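PDB 6FAK: afamin from Homo sapiens, which carries hydrophobic molecules in body fluids, binding vitamin E and keeping lipidated Wnt proteins soluble and active. Local coordinates for residues A31-E36 against N71-K76; E75-M80 against L102-N107. One frame throughout, in Å; residues are numbered along the deposited sequence.

Interaction 1: A31-E36 against N71-K76; sequences AQYVQE and NVLQEK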
loop_
_atom_site.group_PDB
_atom_site.type_symbol
_atom_site.label_atom_id
_atom_site.label_comp_id
_atom_site.label_asym_id
_atom_site.label_seq_id
_atom_site.Cartn_x
_atom_site.Cartn_y
_atom_site.Cartn_z
ATOM N N ALA A 31 17.142 5.050 7.921
ATOM C CA ALA A 31 16.713 3.639 7.968
ATOM C C ALA A 31 16.000 3.211 6.717
ATOM O O ALA A 31 16.161 2.065 6.272
ATOM C CB ALA A 31 15.853 3.377 9.207
ATOM N N GLN A 32 15.206 4.114 6.122
ATOM C CA GLN A 32 14.511 3.779 4.861
ATOM C C GLN A 32 15.463 3.745 3.654
ATOM O O GLN A 32 15.340 2.862 2.822
ATOM C CB GLN A 32 13.355 4.756 4.572
ATOM C CG GLN A 32 12.247 4.694 5.604
ATOM C CD GLN A 32 11.042 5.524 5.215
ATOM O OE1 GLN A 32 11.194 6.692 4.808
ATOM N NE2 GLN A 32 9.833 4.944 5.395
ATOM N N TYR A 33 16.354 4.737 3.542
ATOM C CA TYR A 33 17.310 4.779 2.467
ATOM C C TYR A 33 18.381 3.684 2.521
ATOM O O TYR A 33 18.808 3.166 1.483
ATOM C CB TYR A 33 17.948 6.175 2.381
ATOM C CG TYR A 33 17.058 7.194 1.652
ATOM C CD1 TYR A 33 16.581 6.948 0.358
ATOM C CD2 TYR A 33 16.755 8.403 2.220
ATOM C CE1 TYR A 33 15.810 7.885 -0.315
ATOM C CE2 TYR A 33 15.969 9.348 1.558
ATOM C CZ TYR A 33 15.515 9.079 0.304
ATOM O OH TYR A 33 14.755 10.024 -0.352
ATOM N N VAL A 34 18.833 3.353 3.727
ATOM C CA VAL A 34 19.980 2.442 3.931
ATOM C C VAL A 34 19.518 1.431 4.970
ATOM O O VAL A 34 19.757 1.558 6.194
ATOM C CB VAL A 34 21.274 3.183 4.375
ATOM C CG1 VAL A 34 22.455 2.223 4.326
ATOM C CG2 VAL A 34 21.584 4.386 3.485
ATOM N N GLN A 35 18.758 0.478 4.475
ATOM C CA GLN A 35 18.034 -0.434 5.334
ATOM C C GLN A 35 18.962 -1.436 6.042
ATOM O O GLN A 35 18.533 -2.085 6.979
ATOM C CB GLN A 35 16.980 -1.195 4.502
ATOM C CG GLN A 35 15.839 -0.303 4.025
ATOM C CD GLN A 35 15.157 -0.910 2.869
ATOM O OE1 GLN A 35 15.597 -0.708 1.758
ATOM N NE2 GLN A 35 14.115 -1.720 3.119
ATOM N N GLU A 36 20.192 -1.564 5.550
ATOM C CA GLU A 36 21.249 -2.394 6.180
ATOM C C GLU A 36 21.995 -1.670 7.289
ATOM O O GLU A 36 22.719 -2.325 8.063
ATOM C CB GLU A 36 22.302 -2.871 5.143
ATOM C CG GLU A 36 21.722 -3.526 3.905
ATOM C CD GLU A 36 21.215 -2.515 2.803
ATOM O OE1 GLU A 36 21.213 -1.256 3.035
ATOM O OE2 GLU A 36 20.808 -2.999 1.693
ATOM N N ASN A 71 18.991 16.710 -0.053
ATOM C CA ASN A 71 20.370 16.968 -0.475
ATOM C C ASN A 71 21.296 17.133 0.725
ATOM O O ASN A 71 22.426 16.625 0.691
ATOM C CB ASN A 71 20.481 18.138 -1.486
ATOM C CG ASN A 71 20.025 17.743 -2.904
ATOM O OD1 ASN A 71 20.038 16.551 -3.269
ATOM N ND2 ASN A 71 19.630 18.749 -3.719
ATOM N N VAL A 72 20.800 17.724 1.805
ATOM C CA VAL A 72 21.585 17.843 3.048
ATOM C C VAL A 72 21.806 16.490 3.714
ATOM O O VAL A 72 22.931 16.126 4.002
ATOM C CB VAL A 72 20.944 18.830 4.072
ATOM C CG1 VAL A 72 21.761 18.874 5.362
ATOM C CG2 VAL A 72 20.864 20.252 3.466
ATOM N N LEU A 73 20.720 15.748 3.937
ATOM C CA LEU A 73 20.768 14.412 4.564
ATOM C C LEU A 73 21.653 13.455 3.811
ATOM O O LEU A 73 22.469 12.747 4.410
ATOM C CB LEU A 73 19.369 13.826 4.601
ATOM C CG LEU A 73 19.253 12.431 5.255
ATOM C CD1 LEU A 73 18.869 12.630 6.723
ATOM C CD2 LEU A 73 18.247 11.598 4.470
ATOM N N GLN A 74 21.502 13.424 2.488
ATOM C CA GLN A 74 22.253 12.496 1.643
ATOM C C GLN A 74 23.735 12.875 1.594
ATOM O O GLN A 74 24.606 11.996 1.561
ATOM C CB GLN A 74 21.616 12.383 0.244
ATOM C CG GLN A 74 20.276 11.633 0.335
ATOM C CD GLN A 74 19.436 11.606 -0.930
ATOM O OE1 GLN A 74 19.875 12.064 -2.008
ATOM N NE2 GLN A 74 18.245 10.949 -0.829
ATOM N N GLU A 75 24.032 14.181 1.627
ATOM C CA GLU A 75 25.422 14.616 1.766
ATOM C C GLU A 75 26.046 14.075 3.048
ATOM O O GLU A 75 27.155 13.523 3.019
ATOM C CB GLU A 75 25.502 16.147 1.732
ATOM C CG GLU A 75 26.896 16.680 1.957
ATOM C CD GLU A 75 27.820 16.495 0.753
ATOM O OE1 GLU A 75 27.338 16.106 -0.359
ATOM O OE2 GLU A 75 29.040 16.784 0.923
ATOM N N LYS A 76 25.323 14.198 4.176
ATOM C CA LYS A 76 25.852 13.727 5.459
ATOM C C LYS A 76 26.016 12.219 5.532
ATOM O O LYS A 76 26.932 11.724 6.163
ATOM C CB LYS A 76 24.959 14.163 6.619
ATOM C CG LYS A 76 24.819 15.674 6.820
ATOM C CD LYS A 76 26.163 16.390 6.843
ATOM C CE LYS A 76 26.051 17.878 7.199
ATOM N NZ LYS A 76 27.423 18.468 7.316
HETATM O O HOH W 1 16.098 10.825 -2.866
#
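Tyr33 reaches from the last turn of helix 22-33 to helix 69-78, where its ring meets Gln74 and Leu73. The backbones stay well apart, with 9.2 Å between the CA atoms of Tyr33 and Gln74, a distance that the long tyrosine side chain can span. Its CB bond points toward helix 69-78, and a chi1 of -80° sets CG beside the backbone N, which lays the ring against Gln74 and Leu73.

The tight part is one ring face. Gln74, extended beyond CG, brings its amide over that face near the rim, NE2 lying 3.5 Å from Tyr33 CZ. Ring and amide planes are 85° apart, so the amide stands nearly upright on the ring instead of stacking flat. Glutamine suits the place because it has both the length to arrive there and an N-H to give to water.

The apolar side is looser: Leu73 CD2 approaches Tyr33 CD2 at 4.2 Å, a single methyl coming in obliquely. At the polar end the two side chains do not bond directly. A water joins them, donating to Tyr33 OH at 3.0 Å and accepting from Gln74 NE2 at 3.0 Å. The hydroxyl also has direct hydrogen bonds with the backbone O of Glu250 and with Asn70 ND2, so three partners, counting the water, hold this buried end in place.

Leu73 also packs on Leu45 of helix 39-58, and Lys108 makes a cation-pi contact with Tyr33. This is interhelical packing in the first domain of the all-helical albumin fold, with the bond to Glu250 reaching into the second domain's sequence.

Interaction 2: E75-M80 against L102-N107; sequences EKICAM and LCFFYN. With NAG (2-acetamido-2-deoxy-beta-D-glucopyranose), chain B.
Phe104 of helix 97-106 lays its ring against Cys78 and Ile77 of helix 69-78. The two helices do not touch through their backbones: the CA atoms of Cys78 and Phe104 are 10.6 Å apart, a span suited to a large, flat, apolar side chain.

The sulfur-aromatic contact is made at the ring edge. Cys78 SG sits against the CE2-CZ side, 3.8 Å from Phe104 CZ, and lies 87° off the ring normal, practically in the ring plane. Such an approach sets the polarisable sulfur against the slightly positive rim hydrogens. SG is turned beside its own backbone N (chi1 -78°), where it is also tied covalently to Cys93; the disulfide leaves no thiol hydrogen and holds the sulfur in place.

Dispersion supplies the other part. Ile77 CG2 comes obliquely to the ring, 4.3 Å from Phe104 CZ, and its branched side chain also packs on Leu45 and Phe89. No hydrogen bond crosses between the segments, as expected where the touching groups are apolar.

Sugar contact is peripheral. Tyr106, two residues past Phe104, holds OH 3.6 Å from O7 of the NAG acetamide, a proximity rather than a bond, to a glycan attached to the protein.

Disulfides frame the packing: Cys78-Cys93 and Cys92-Cys103 start from the neighbouring cysteines Cys92 and Cys93, the paired-disulfide pattern familiar from albumins. Helix 90-93, whose Cys92 touches Phe104, is thereby bonded to both 69-78 and 97-106, while helix 39-58 packs against Ile77 through Leu45.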
loop_
_atom_site.group_PDB
_atom_site.type_symbol
_atom_site.label_atom_id
_atom_site.label_comp_id
_atom_site.label_asym_id
_atom_site.label_seq_id
_atom_site.Cartn_x
_atom_site.Cartn_y
_atom_site.Cartn_z
ATOM N N GLU A 75 24.032 14.181 1.627
ATOM C CA GLU A 75 25.422 14.616 1.766
ATOM C C GLU A 75 26.046 14.075 3.048
ATOM O O GLU A 75 27.155 13.523 3.019
ATOM C CB GLU A 75 25.502 16.147 1.732
ATOM C CG GLU A 75 26.896 16.680 1.957
ATOM C CD GLU A 75 27.820 16.495 0.753
ATOM O OE1 GLU A 75 27.338 16.106 -0.359
ATOM O OE2 GLU A 75 29.040 16.784 0.923
ATOM N N LYS A 76 25.323 14.198 4.176
ATOM C CA LYS A 76 25.852 13.727 5.459
ATOM C C LYS A 76 26.016 12.219 5.532
ATOM O O LYS A 76 26.932 11.724 6.163
ATOM C CB LYS A 76 24.959 14.163 6.619
ATOM C CG LYS A 76 24.819 15.674 6.820
ATOM C CD LYS A 76 26.163 16.390 6.843
ATOM C CE LYS A 76 26.051 17.878 7.199
ATOM N NZ LYS A 76 27.423 18.468 7.316
ATOM N N ILE A 77 25.084 11.477 4.962
ATOM C CA ILE A 77 25.216 10.018 4.882
ATOM C C ILE A 77 26.444 9.629 4.037
ATOM O O ILE A 77 27.236 8.775 4.441
ATOM C CB ILE A 77 23.937 9.389 4.268
ATOM C CG1 ILE A 77 22.797 9.450 5.279
ATOM C CG2 ILE A 77 24.158 7.950 3.815
ATOM C CD1 ILE A 77 21.451 9.131 4.667
ATOM N N CYS A 78 26.592 10.263 2.886
ATOM C CA CYS A 78 27.693 9.971 1.941
ATOM C C CYS A 78 29.086 10.365 2.516
ATOM O O CYS A 78 30.091 9.791 2.133
ATOM C CB CYS A 78 27.470 10.704 0.630
ATOM S SG CYS A 78 26.233 9.906 -0.433
ATOM N N ALA A 79 29.093 11.319 3.459
ATOM C CA ALA A 79 30.304 11.767 4.149
ATOM C C ALA A 79 30.821 10.865 5.285
ATOM O O ALA A 79 31.888 11.123 5.834
ATOM C CB ALA A 79 30.113 13.199 4.669
ATOM N N MET A 80 30.097 9.815 5.619
ATOM C CA MET A 80 30.469 8.910 6.709
ATOM C C MET A 80 31.449 7.854 6.237
ATOM O O MET A 80 31.152 7.083 5.325
ATOM C CB MET A 80 29.233 8.257 7.267
ATOM C CG MET A 80 28.244 9.290 7.802
ATOM S SD MET A 80 28.171 9.327 9.588
ATOM C CE MET A 80 27.173 7.860 9.879
ATOM N N LEU A 102 17.828 10.333 -7.030
ATOM C CA LEU A 102 17.211 9.282 -7.781
ATOM C C LEU A 102 17.849 7.927 -7.432
ATOM O O LEU A 102 17.142 6.968 -7.146
ATOM C CB LEU A 102 17.311 9.579 -9.311
ATOM C CG LEU A 102 16.656 8.566 -10.266
ATOM C CD1 LEU A 102 15.167 8.470 -10.031
ATOM C CD2 LEU A 102 16.894 8.953 -11.732
ATOM N N CYS A 103 19.180 7.897 -7.412
ATOM C CA CYS A 103 19.903 6.712 -7.019
ATOM C C CYS A 103 19.500 6.249 -5.617
ATOM O O CYS A 103 19.293 5.060 -5.427
ATOM C CB CYS A 103 21.426 6.975 -7.089
ATOM S SG CYS A 103 22.439 5.531 -6.849
ATOM N N PHE A 104 19.378 7.170 -4.670
ATOM C CA PHE A 104 18.969 6.848 -3.289
ATOM C C PHE A 104 17.548 6.221 -3.224
ATOM O O PHE A 104 17.311 5.240 -2.507
ATOM C CB PHE A 104 19.091 8.064 -2.362
ATOM C CG PHE A 104 20.388 8.112 -1.621
ATOM C CD1 PHE A 104 20.654 7.196 -0.607
ATOM C CD2 PHE A 104 21.381 9.002 -1.972
ATOM C CE1 PHE A 104 21.874 7.233 0.078
ATOM C CE2 PHE A 104 22.601 9.050 -1.290
ATOM C CZ PHE A 104 22.848 8.176 -0.256
ATOM N N PHE A 105 16.644 6.803 -4.005
ATOM C CA PHE A 105 15.323 6.264 -4.190
ATOM C C PHE A 105 15.317 4.838 -4.750
ATOM O O PHE A 105 14.589 3.986 -4.237
ATOM C CB PHE A 105 14.486 7.208 -5.056
ATOM C CG PHE A 105 13.178 6.644 -5.464
ATOM C CD1 PHE A 105 12.125 6.611 -4.580
ATOM C CD2 PHE A 105 12.963 6.195 -6.758
ATOM C CE1 PHE A 105 10.892 6.089 -4.969
ATOM C CE2 PHE A 105 11.737 5.672 -7.142
ATOM C CZ PHE A 105 10.713 5.633 -6.240
ATOM N N TYR A 106 16.094 4.598 -5.818
ATOM C CA TYR A 106 16.263 3.271 -6.359
ATOM C C TYR A 106 16.949 2.269 -5.421
ATOM O O TYR A 106 16.784 1.072 -5.640
ATOM C CB TYR A 106 16.959 3.253 -7.735
ATOM C CG TYR A 106 16.141 3.854 -8.852
ATOM C CD1 TYR A 106 14.809 3.525 -9.007
ATOM C CD2 TYR A 106 16.706 4.725 -9.783
ATOM C CE1 TYR A 106 14.049 4.069 -10.017
ATOM C CE2 TYR A 106 15.942 5.273 -10.816
ATOM C CZ TYR A 106 14.607 4.947 -10.909
ATOM O OH TYR A 106 13.803 5.427 -11.927
ATOM N N ASN A 107 17.693 2.744 -4.432
ATOM C CA ASN A 107 18.362 1.906 -3.450
ATOM C C ASN A 107 17.418 1.226 -2.452
ATOM O O ASN A 107 17.804 0.242 -1.811
ATOM C CB ASN A 107 19.390 2.750 -2.678
ATOM C CG ASN A 107 20.435 1.890 -1.928
ATOM O OD1 ASN A 107 21.072 1.092 -2.546
ATOM N ND2 ASN A 107 20.600 2.097 -0.613
HETATM C C1 NAG B . 9.989 2.312 -15.142
HETATM C C2 NAG B . 11.310 3.027 -15.400
HETATM C C3 NAG B . 11.082 4.528 -15.526
HETATM C C4 NAG B . 10.027 4.803 -16.587
HETATM C C5 NAG B . 8.760 3.981 -16.328
HETATM C C6 NAG B . 7.744 4.168 -17.450
HETATM C C7 NAG B . 13.564 2.498 -14.561
HETATM C C8 NAG B . 14.042 2.541 -15.987
HETATM N N2 NAG B . 12.262 2.736 -14.337
HETATM O O3 NAG B . 12.311 5.184 -15.875
HETATM O O4 NAG B . 9.717 6.202 -16.606
HETATM O O5 NAG B . 9.080 2.586 -16.212
HETATM O O6 NAG B . 8.287 3.684 -18.685
HETATM O O7 NAG B . 14.331 2.255 -13.644
#

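Interactions 1 and 2 are neighbours in the first albumin domain, their centres about 5 Å apart, and both use helix 69-78: its residues Leu73 and Gln74 meet helix 22-33, and Ile77 and Cys78, a turn farther on, meet helix 97-106. Tyr33 and Phe104 belong to one continuous packing, for Gln74 NE2 lies 3.4 Å from Phe104 CB, and Tyr33 O probably accepts a hydrogen bond from Asn107 ND2. Both contacts are mainly buried, although Cys78 is partly exposed. Interaction 1 admits a water and polar groups beside its aromatic ring; interaction 2 is apolar, with one disulfide sulfur at the ring edge and a glycan near its far side.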